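Cytoplasmic export protein 1 (PDB 3VWA) serves in nuclear tRNA export, where it may collect tRNA from export receptors at the nuclear pore and deliver aminoacylated tRNA to the translation machinery. Local coordinates at residues A[45-49]-A[50-54]; A[160-163]-A[164-168]; A[490-493]-A[494-497]; A[518-521]-A[522-526]. All blocks are in the same frame, centred on the assembly; numbering follows the deposited sequence.

Interaction 1 of 4, residues A[45-49]-A[50-54]; sequences AKRSP and ENESL
Arg47 and Glu52 supply the charged part of this turn, a side-on salt bridge in which two guanidinium nitrogens converge on a single carboxylate oxygen. Arg47 NH2 lies 2.5 Å from Glu52 OE2, and Arg47 NE reaches it at 2.8 Å. The oxygen lies in the guanidinium plane; NE approaches it on its anti side, 20° out of the carboxylate plane, and NH2 nearly along the C-O axis, the two planes being 25° apart. An arginine chain that runs extended from CG to NE and a glutamate bent at chi2 bring the groups together. Arg47 NH1 is engaged separately, with Thr84 OG1 and Asp78 O.

Hydrogen bonds to the backbone form the second set. The buried Asn51 amide uses both of its ends: ND2 donates to Lys46 O at 2.8 Å, and OD1 accepts from Ser48 N at 3.0 Å. With chi1 at 60°, CG sits between the backbone N and the carbonyl carbon, which points the amide back at the preceding loop. These two bonds should fix the amide's rotation and tie down the chain from the centre of the inverse gamma turn at Lys46 to Ser48.

Close nonbonded contacts complete the turn: Glu50 CG is 3.2 Å from Ser48 OG, and Glu52 CB 3.2 Å from Ser48 O.

The turn leads from strand 39-45 into helix 52-64, a strand-to-helix order consistent with the small lobe of the kinase-like domain. Asn51 also packs on Leu25, Arg47 on Leu56 in the next turn of the helix, and Leu54 faces helix 160-174.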
loop_
_atom_site.group_PDB
_atom_site.type_symbol
_atom_site.label_atom_id
_atom_site.label_comp_id
_atom_site.label_asym_id
_atom_site.label_seq_id
_atom_site.Cartn_x
_atom_site.Cartn_y
_atom_site.Cartn_z
ATOM N N ALA A 45 -32.555 -4.541 -3.945
ATOM C CA ALA A 45 -33.330 -5.527 -4.704
ATOM C C ALA A 45 -34.051 -4.908 -5.871
ATOM O O ALA A 45 -34.677 -3.828 -5.762
ATOM C CB ALA A 45 -34.362 -6.203 -3.823
ATOM N N LYS A 46 -33.985 -5.624 -6.983
ATOM C CA LYS A 46 -34.764 -5.281 -8.150
ATOM C C LYS A 46 -36.081 -6.001 -7.960
ATOM O O LYS A 46 -36.371 -6.978 -8.647
ATOM C CB LYS A 46 -34.049 -5.771 -9.396
ATOM C CG LYS A 46 -32.883 -4.895 -9.820
ATOM C CD LYS A 46 -32.593 -5.272 -11.266
ATOM C CE LYS A 46 -31.264 -4.729 -11.734
ATOM N NZ LYS A 46 -30.793 -5.564 -12.882
ATOM N N ARG A 47 -36.854 -5.531 -6.982
ATOM C CA ARG A 47 -38.033 -6.255 -6.537
ATOM C C ARG A 47 -39.180 -6.154 -7.534
ATOM O O ARG A 47 -39.506 -5.082 -8.023
ATOM C CB ARG A 47 -38.487 -5.778 -5.165
ATOM C CG ARG A 47 -39.338 -6.820 -4.424
ATOM C CD ARG A 47 -39.492 -6.309 -3.002
ATOM N NE ARG A 47 -40.641 -6.849 -2.284
ATOM C CZ ARG A 47 -40.925 -6.493 -1.031
ATOM N NH1 ARG A 47 -40.123 -5.653 -0.365
ATOM N NH2 ARG A 47 -41.989 -6.969 -0.438
ATOM N N SER A 48 -39.782 -7.284 -7.834
ATOM C CA SER A 48 -40.868 -7.315 -8.791
ATOM C C SER A 48 -41.744 -8.474 -8.376
ATOM O O SER A 48 -41.348 -9.273 -7.504
ATOM C CB SER A 48 -40.341 -7.420 -10.251
ATOM O OG SER A 48 -40.144 -8.755 -10.670
ATOM N N PRO A 49 -42.954 -8.555 -8.951
ATOM C CA PRO A 49 -43.854 -9.684 -8.677
ATOM C C PRO A 49 -43.234 -11.091 -8.891
ATOM O O PRO A 49 -43.460 -11.995 -8.087
ATOM C CB PRO A 49 -45.013 -9.428 -9.653
ATOM C CG PRO A 49 -45.038 -7.939 -9.753
ATOM C CD PRO A 49 -43.594 -7.547 -9.814
ATOM N N GLU A 50 -42.456 -11.265 -9.950
ATOM C CA GLU A 50 -41.829 -12.569 -10.242
ATOM C C GLU A 50 -40.655 -12.978 -9.311
ATOM O O GLU A 50 -40.497 -14.144 -8.982
ATOM C CB GLU A 50 -41.379 -12.596 -11.702
ATOM C CG GLU A 50 -41.270 -11.209 -12.314
ATOM C CD GLU A 50 -40.084 -11.066 -13.244
ATOM O OE1 GLU A 50 -39.308 -12.044 -13.373
ATOM O OE2 GLU A 50 -39.929 -9.968 -13.835
ATOM N N ASN A 51 -39.834 -12.037 -8.871
ATOM C CA ASN A 51 -38.711 -12.437 -8.029
ATOM C C ASN A 51 -38.971 -12.222 -6.535
ATOM O O ASN A 51 -38.136 -12.551 -5.700
ATOM C CB ASN A 51 -37.449 -11.720 -8.456
ATOM C CG ASN A 51 -37.575 -10.233 -8.360
ATOM O OD1 ASN A 51 -38.057 -9.706 -7.348
ATOM N ND2 ASN A 51 -37.159 -9.529 -9.411
ATOM N N GLU A 52 -40.151 -11.701 -6.212
ATOM C CA GLU A 52 -40.461 -11.278 -4.862
ATOM C C GLU A 52 -40.190 -12.362 -3.808
ATOM O O GLU A 52 -39.636 -12.076 -2.770
ATOM C CB GLU A 52 -41.912 -10.809 -4.791
ATOM C CG GLU A 52 -42.076 -9.396 -4.233
ATOM C CD GLU A 52 -42.962 -9.419 -3.021
ATOM O OE1 GLU A 52 -43.670 -10.427 -2.841
ATOM O OE2 GLU A 52 -42.931 -8.474 -2.225
ATOM N N SER A 53 -40.544 -13.607 -4.080
ATOM C CA SER A 53 -40.233 -14.670 -3.108
ATOM C C SER A 53 -38.722 -14.940 -2.892
ATOM O O SER A 53 -38.257 -15.246 -1.779
ATOM C CB SER A 53 -40.907 -15.957 -3.526
ATOM O OG SER A 53 -40.671 -16.910 -2.520
ATOM N N LEU A 54 -37.974 -14.846 -3.982
ATOM C CA LEU A 54 -36.517 -14.991 -3.966
ATOM C C LEU A 54 -35.898 -13.865 -3.100
ATOM O O LEU A 54 -35.123 -14.130 -2.172
ATOM C CB LEU A 54 -36.024 -14.930 -5.424
ATOM C CG LEU A 54 -35.866 -16.255 -6.216
ATOM C CD1 LEU A 54 -36.540 -17.489 -5.624
ATOM C CD2 LEU A 54 -36.219 -16.111 -7.674
#

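Interaction 2 of 4, residues A[160-163]-A[164-168]; sequences AFEF and ASRAR
Glu162 OE2 receives Arg166 NE at 2.7 Å, and Glu162 OE1 receives Arg166 NH1 at 2.8 Å, which makes a two-pronged salt bridge between residues four apart on the alpha-helix 160-174. Each of these bonds uses the syn lone pair of its oxygen. The carboxylate and guanidinium planes are only 12° apart, so the groups meet nearly coplanar, edge against edge; a further, weak bond runs from NE to OE1. Glu162 bends at chi2 and Arg166 at chi3, and these two bends turn the polar ends towards each other along the helix flank. The guanidinium has further partners: NH1, already bonded to OE1, also bonds Ser153 OG, and NH2 makes a weak bond to Leu151 O. The pair thus ties the start of the helix to the region of the short strand 153-154 that precedes it.

Phe163, next to Glu162 in sequence, packs beside the charged pair. Its CA lies over one face of the Arg166 guanidinium, while its ring stands steeply to that group, the planes 79° apart. The ring, buried against Pro183, extends instead towards Ala167, whose CB comes within 3.7 Å of Phe163 CE2.

In the backbone, i to i+4 bonds are good at two points across the segments: Ala164 N to Ala160 O at 3.0 Å, and Ala167 N to Phe163 O at 2.7 Å. Ser165 N is shared weakly between Phe161 O and Glu162 O, and Ser165 OG also donates to Glu162 O at 3.0 Å, from above the carbonyl plane.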
loop_
_atom_site.group_PDB
_atom_site.type_symbol
_atom_site.label_atom_id
_atom_site.label_comp_id
_atom_site.label_asym_id
_atom_site.label_seq_id
_atom_site.Cartn_x
_atom_site.Cartn_y
_atom_site.Cartn_z
ATOM N N ALA A 160 -37.615 -31.795 -1.841
ATOM C CA ALA A 160 -36.906 -31.700 -3.108
ATOM C C ALA A 160 -37.777 -31.049 -4.174
ATOM O O ALA A 160 -37.315 -30.197 -4.962
ATOM C CB ALA A 160 -36.500 -33.093 -3.571
ATOM N N PHE A 161 -39.040 -31.479 -4.211
ATOM C CA PHE A 161 -39.972 -31.015 -5.225
ATOM C C PHE A 161 -40.139 -29.490 -5.133
ATOM O O PHE A 161 -39.985 -28.769 -6.111
ATOM C CB PHE A 161 -41.325 -31.730 -5.077
ATOM C CG PHE A 161 -42.329 -31.346 -6.133
ATOM C CD1 PHE A 161 -43.223 -30.290 -5.916
ATOM C CD2 PHE A 161 -42.369 -32.024 -7.357
ATOM C CE1 PHE A 161 -44.140 -29.920 -6.897
ATOM C CE2 PHE A 161 -43.295 -31.663 -8.338
ATOM C CZ PHE A 161 -44.174 -30.611 -8.107
ATOM N N GLU A 162 -40.426 -29.020 -3.932
ATOM C CA GLU A 162 -40.635 -27.599 -3.644
ATOM C C GLU A 162 -39.393 -26.750 -4.057
ATOM O O GLU A 162 -39.507 -25.728 -4.763
ATOM C CB GLU A 162 -40.967 -27.486 -2.145
ATOM C CG GLU A 162 -41.554 -26.174 -1.673
ATOM C CD GLU A 162 -40.492 -25.111 -1.621
ATOM O OE1 GLU A 162 -39.464 -25.319 -0.934
ATOM O OE2 GLU A 162 -40.673 -24.090 -2.301
ATOM N N PHE A 163 -38.212 -27.221 -3.656
ATOM C CA PHE A 163 -36.964 -26.523 -3.925
ATOM C C PHE A 163 -36.662 -26.430 -5.441
ATOM O O PHE A 163 -36.233 -25.408 -5.935
ATOM C CB PHE A 163 -35.811 -27.221 -3.180
ATOM C CG PHE A 163 -34.456 -26.646 -3.511
ATOM C CD1 PHE A 163 -33.864 -25.681 -2.685
ATOM C CD2 PHE A 163 -33.802 -27.017 -4.673
ATOM C CE1 PHE A 163 -32.632 -25.111 -3.019
ATOM C CE2 PHE A 163 -32.584 -26.448 -5.006
ATOM C CZ PHE A 163 -32.000 -25.505 -4.173
ATOM N N ALA A 164 -36.881 -27.526 -6.149
ATOM C CA ALA A 164 -36.701 -27.574 -7.578
ATOM C C ALA A 164 -37.471 -26.480 -8.352
ATOM O O ALA A 164 -36.951 -25.970 -9.344
ATOM C CB ALA A 164 -37.051 -28.968 -8.088
ATOM N N SER A 165 -38.672 -26.092 -7.905
ATOM C CA SER A 165 -39.455 -25.052 -8.615
ATOM C C SER A 165 -38.836 -23.667 -8.419
ATOM O O SER A 165 -38.628 -22.923 -9.394
ATOM C CB SER A 165 -40.951 -25.054 -8.220
ATOM O OG SER A 165 -41.172 -26.016 -7.218
ATOM N N ARG A 166 -38.522 -23.357 -7.162
ATOM C CA ARG A 166 -37.753 -22.179 -6.822
ATOM C C ARG A 166 -36.462 -22.162 -7.623
ATOM O O ARG A 166 -36.180 -21.209 -8.347
ATOM C CB ARG A 166 -37.502 -22.144 -5.317
ATOM C CG ARG A 166 -38.806 -22.082 -4.569
ATOM C CD ARG A 166 -38.702 -21.597 -3.133
ATOM N NE ARG A 166 -38.398 -22.672 -2.196
ATOM C CZ ARG A 166 -37.219 -22.834 -1.599
ATOM N NH1 ARG A 166 -37.042 -23.853 -0.753
ATOM N NH2 ARG A 166 -36.208 -21.983 -1.838
ATOM N N ALA A 167 -35.722 -23.250 -7.554
ATOM C CA ALA A 167 -34.469 -23.329 -8.269
ATOM C C ALA A 167 -34.634 -23.068 -9.772
ATOM O O ALA A 167 -33.872 -22.296 -10.341
ATOM C CB ALA A 167 -33.798 -24.659 -8.012
ATOM N N ARG A 168 -35.651 -23.684 -10.386
ATOM C CA ARG A 168 -36.027 -23.383 -11.761
ATOM C C ARG A 168 -36.382 -21.890 -11.969
ATOM O O ARG A 168 -35.875 -21.241 -12.878
ATOM C CB ARG A 168 -37.177 -24.299 -12.213
#

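Interaction 3 of 4, residues A[490-493]-A[494-497]; sequences LFDV and NTIA
Asp492 OD1 accepts two hydrogen bonds from Thr495, one from the backbone N at 2.8 Å and one from OG1 at 2.7 Å. Asp492 occupies the N-cap position of helix 493-504, the helix that opens the second HEAT repeat, and the bond to Thr495 N is its capping bond. The two donors come to the oxygen differently. The amide N lies nearly along the C-O axis, whereas the hydroxyl arrives on the syn side, 33° out of the carboxylate plane. Asp492 has chi1 at 60°, which swings its carboxylate forward over the helix start, and Thr495 keeps OG1 beside its own backbone N, so that both donors face the same oxygen.

The backbone continues from this cap. Ile496 N donates almost straight to Asp492 O at 3.1 Å, with an angle of 174° at the hydrogen, and Ala497 N bonds Val493 O at 3.0 Å.

One shell further out, residues flanking the cap form a hydrophobic staple. Phe491, just before the N-cap, meets Ile496, four residues after it, through its CB. The phenylalanine ring itself runs on towards Ser458 and Leu461 of helix 454-469, while Lys529 NZ of helix 513-536 hydrogen-bonds Phe491 O, holding the loop from the other neighbouring helix. The staple closes with Ile496 CG1 placed 3.9 Å from Phe491 CB.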
loop_
_atom_site.group_PDB
_atom_site.type_symbol
_atom_site.label_atom_id
_atom_site.label_comp_id
_atom_site.label_asym_id
_atom_site.label_seq_id
_atom_site.Cartn_x
_atom_site.Cartn_y
_atom_site.Cartn_z
ATOM N N LEU A 490 24.060 31.670 -12.481
ATOM C CA LEU A 490 23.537 32.367 -11.270
ATOM C C LEU A 490 24.341 33.617 -10.902
ATOM O O LEU A 490 23.987 34.335 -9.954
ATOM C CB LEU A 490 23.508 31.434 -10.069
ATOM C CG LEU A 490 22.879 30.054 -10.259
ATOM C CD1 LEU A 490 23.067 29.178 -9.034
ATOM C CD2 LEU A 490 21.388 30.188 -10.609
ATOM N N PHE A 491 25.432 33.849 -11.638
ATOM C CA PHE A 491 26.258 35.047 -11.470
ATOM C C PHE A 491 26.154 35.955 -12.683
ATOM O O PHE A 491 26.575 35.576 -13.858
ATOM C CB PHE A 491 27.737 34.673 -11.253
ATOM C CG PHE A 491 27.961 33.734 -10.105
ATOM C CD1 PHE A 491 27.553 34.063 -8.830
ATOM C CD2 PHE A 491 28.622 32.532 -10.305
ATOM C CE1 PHE A 491 27.764 33.177 -7.777
ATOM C CE2 PHE A 491 28.881 31.662 -9.251
ATOM C CZ PHE A 491 28.439 31.979 -7.983
ATOM N N ASP A 492 25.592 37.142 -12.452
ATOM C CA ASP A 492 25.610 38.157 -13.512
ATOM C C ASP A 492 27.044 38.729 -13.618
ATOM O O ASP A 492 27.918 38.410 -12.787
ATOM C CB ASP A 492 24.626 39.282 -13.232
ATOM C CG ASP A 492 24.933 39.997 -11.920
ATOM O OD1 ASP A 492 26.074 39.917 -11.412
ATOM O OD2 ASP A 492 24.057 40.695 -11.404
ATOM N N VAL A 493 27.302 39.541 -14.643
ATOM C CA VAL A 493 28.688 39.872 -14.962
ATOM C C VAL A 493 29.227 40.780 -13.923
ATOM O O VAL A 493 30.414 40.820 -13.689
ATOM C CB VAL A 493 28.922 40.508 -16.360
ATOM C CG1 VAL A 493 28.937 39.441 -17.455
ATOM C CG2 VAL A 493 27.914 41.630 -16.635
ATOM N N ASN A 494 28.345 41.545 -13.321
ATOM C CA ASN A 494 28.748 42.360 -12.227
ATOM C C ASN A 494 29.345 41.575 -11.047
ATOM O O ASN A 494 30.342 41.955 -10.469
ATOM C CB ASN A 494 27.545 43.130 -11.752
ATOM C CG ASN A 494 27.942 44.437 -11.183
ATOM O OD1 ASN A 494 28.087 44.582 -9.965
ATOM N ND2 ASN A 494 28.202 45.396 -12.072
ATOM N N THR A 495 28.711 40.478 -10.689
ATOM C CA THR A 495 29.207 39.699 -9.570
ATOM C C THR A 495 30.486 38.971 -9.976
ATOM O O THR A 495 31.414 38.922 -9.224
ATOM C CB THR A 495 28.124 38.727 -9.091
ATOM O OG1 THR A 495 26.932 39.498 -8.874
ATOM C CG2 THR A 495 28.594 37.966 -7.812
ATOM N N ILE A 496 30.535 38.467 -11.203
ATOM C CA ILE A 496 31.744 37.898 -11.742
ATOM C C ILE A 496 32.934 38.826 -11.543
ATOM O O ILE A 496 33.939 38.421 -10.958
ATOM C CB ILE A 496 31.554 37.482 -13.232
ATOM C CG1 ILE A 496 30.672 36.208 -13.265
ATOM C CG2 ILE A 496 32.902 37.198 -13.910
ATOM C CD1 ILE A 496 29.830 36.146 -14.532
ATOM N N ALA A 497 32.795 40.057 -12.015
ATOM C CA ALA A 497 33.794 41.106 -11.961
ATOM C C ALA A 497 34.102 41.614 -10.556
ATOM O O ALA A 497 35.268 41.942 -10.275
ATOM C CB ALA A 497 33.292 42.274 -12.798
#

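Interaction 4 of 4, residues A[518-521]-A[522-526]; sequences RAKI and LFEEY
Leu522 N donates to Arg518 O, one turn back in helix 513-536, at 3.1 Å, with an angle of 162° at the hydrogen. Its CB lies close to that carbonyl oxygen and to Ala519 O, but CG, set anti to the backbone N, carries the isobutyl end away from the preceding turn and onto Leu481, Leu484 and Ile504.

Phe523 comes next. Its N bonds Ala519 O at 2.8 Å, and its CB rests 3.1 Å from the same oxygen, while the ring leads off towards Leu508.

Glu524 supplies the side-chain link across the turn. It runs beside Lys520, both pointing the same way, and its OE1 lies 3.3 Å from Lys520 NZ. This is a salt bridge between residues four apart, though a weak one by length. Lys520 must bend at chi3 and chi4 to turn its amine towards the carboxylate, whose own chain bends at chi2.

Glu525 N continues the i to i+4 helical bonding, to Ile521 O at 3.3 Å. Tyr526 N then bonds Leu522 O, and its hydroxyl reaches Leu484 O of helix 474-487.

The result is a two-faced helix: the weak ion pair lies on one flank, and Leu522 and Tyr526, one turn apart, are buried against helices 474-487 and 493-504. That is the character of the second helix of a HEAT repeat, here HEAT repeat 2 (494-530), in a stacked alpha-helical solenoid.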
loop_
_atom_site.group_PDB
_atom_site.type_symbol
_atom_site.label_atom_id
_atom_site.label_comp_id
_atom_site.label_asym_id
_atom_site.label_seq_id
_atom_site.Cartn_x
_atom_site.Cartn_y
_atom_site.Cartn_z
ATOM N N ARG A 518 41.471 21.979 -14.860
ATOM C CA ARG A 518 40.028 22.332 -14.847
ATOM C C ARG A 518 39.793 23.781 -14.520
ATOM O O ARG A 518 38.891 24.367 -15.058
ATOM C CB ARG A 518 39.199 21.430 -13.933
ATOM C CG ARG A 518 39.456 19.950 -14.235
ATOM C CD ARG A 518 38.615 19.047 -13.364
ATOM N NE ARG A 518 38.712 17.678 -13.847
ATOM C CZ ARG A 518 37.898 16.712 -13.460
ATOM N NH1 ARG A 518 36.951 16.981 -12.583
ATOM N NH2 ARG A 518 38.042 15.488 -13.938
ATOM N N ALA A 519 40.627 24.382 -13.674
ATOM C CA ALA A 519 40.355 25.754 -13.252
ATOM C C ALA A 519 40.560 26.670 -14.434
ATOM O O ALA A 519 39.897 27.701 -14.549
ATOM C CB ALA A 519 41.276 26.168 -12.126
ATOM N N LYS A 520 41.561 26.352 -15.259
ATOM C CA LYS A 520 41.858 27.192 -16.425
ATOM C C LYS A 520 40.660 27.228 -17.399
ATOM O O LYS A 520 40.294 28.281 -17.920
ATOM C CB LYS A 520 43.142 26.743 -17.145
ATOM C CG LYS A 520 43.466 27.622 -18.347
ATOM C CD LYS A 520 44.931 27.526 -18.774
ATOM C CE LYS A 520 45.051 26.786 -20.090
ATOM N NZ LYS A 520 44.513 27.597 -21.211
ATOM N N ILE A 521 40.023 26.081 -17.583
ATOM C CA ILE A 521 38.954 25.975 -18.549
ATOM C C ILE A 521 37.735 26.723 -17.998
ATOM O O ILE A 521 37.054 27.409 -18.696
ATOM C CB ILE A 521 38.662 24.494 -18.877
ATOM C CG1 ILE A 521 39.865 23.828 -19.578
ATOM C CG2 ILE A 521 37.439 24.387 -19.770
ATOM C CD1 ILE A 521 39.760 22.283 -19.710
ATOM N N LEU A 522 37.509 26.603 -16.704
ATOM C CA LEU A 522 36.426 27.268 -16.026
ATOM C C LEU A 522 36.586 28.768 -16.064
ATOM O O LEU A 522 35.677 29.513 -16.433
ATOM C CB LEU A 522 36.505 26.793 -14.584
ATOM C CG LEU A 522 35.276 26.689 -13.686
ATOM C CD1 LEU A 522 35.587 27.309 -12.329
ATOM C CD2 LEU A 522 33.923 27.081 -14.274
ATOM N N PHE A 523 37.771 29.217 -15.665
ATOM C CA PHE A 523 38.150 30.607 -15.717
ATOM C C PHE A 523 37.884 31.264 -17.060
ATOM O O PHE A 523 37.342 32.391 -17.119
ATOM C CB PHE A 523 39.651 30.680 -15.420
ATOM C CG PHE A 523 40.151 32.059 -15.082
ATOM C CD1 PHE A 523 39.517 32.834 -14.095
ATOM C CD2 PHE A 523 41.281 32.588 -15.720
ATOM C CE1 PHE A 523 39.994 34.112 -13.763
ATOM C CE2 PHE A 523 41.764 33.852 -15.386
ATOM C CZ PHE A 523 41.135 34.617 -14.374
ATOM N N GLU A 524 38.305 30.605 -18.143
ATOM C CA GLU A 524 38.106 31.181 -19.497
ATOM C C GLU A 524 36.645 31.354 -19.799
ATOM O O GLU A 524 36.221 32.346 -20.396
ATOM C CB GLU A 524 38.629 30.259 -20.615
ATOM C CG GLU A 524 39.963 29.638 -20.368
ATOM C CD GLU A 524 41.090 30.408 -20.983
ATOM O OE1 GLU A 524 42.043 29.747 -21.488
ATOM O OE2 GLU A 524 41.022 31.659 -20.950
ATOM N N GLU A 525 35.863 30.354 -19.431
ATOM C CA GLU A 525 34.436 30.453 -19.698
ATOM C C GLU A 525 33.815 31.661 -18.914
ATOM O O GLU A 525 32.953 32.381 -19.435
ATOM C CB GLU A 525 33.786 29.101 -19.373
ATOM C CG GLU A 525 32.256 29.109 -19.442
ATOM C CD GLU A 525 31.624 27.813 -18.957
ATOM O OE1 GLU A 525 30.362 27.789 -18.944
ATOM O OE2 GLU A 525 32.362 26.821 -18.620
ATOM N N TYR A 526 34.309 31.943 -17.697
ATOM C CA TYR A 526 33.774 33.092 -16.939
ATOM C C TYR A 526 34.274 34.407 -17.518
ATOM O O TYR A 526 33.540 35.390 -17.557
ATOM C CB TYR A 526 34.210 33.012 -15.467
ATOM C CG TYR A 526 33.225 32.288 -14.554
ATOM C CD1 TYR A 526 32.436 33.004 -13.655
ATOM C CD2 TYR A 526 33.129 30.901 -14.563
ATOM C CE1 TYR A 526 31.537 32.343 -12.786
ATOM C CE2 TYR A 526 32.264 30.218 -13.707
ATOM C CZ TYR A 526 31.483 30.930 -12.798
ATOM O OH TYR A 526 30.635 30.232 -11.966
#

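In the fold
The four contacts fall at the two ends of an elongated chain. Interactions 1 and 2 lie in the N-terminal part, probably the kinase-like domain, their centres about 17 Å apart and their nearest atoms about 5 Å; they do not touch, but Leu54 reaches Ser169, Tyr170 and Ile173 farther along helix 160-174. Interaction 4 lies within the second HEAT repeat and interaction 3 at its entrance, with 494-497 inside it. Their centres are about 15 Å apart, and Tyr526 joins them: its OH is 3.5 Å from Phe491 CD2, and its CD1 3.7 Å from Ile496 CG1. Between the two groups, centres lie about 83 to 94 Å apart, on opposite sides of the chain's centre.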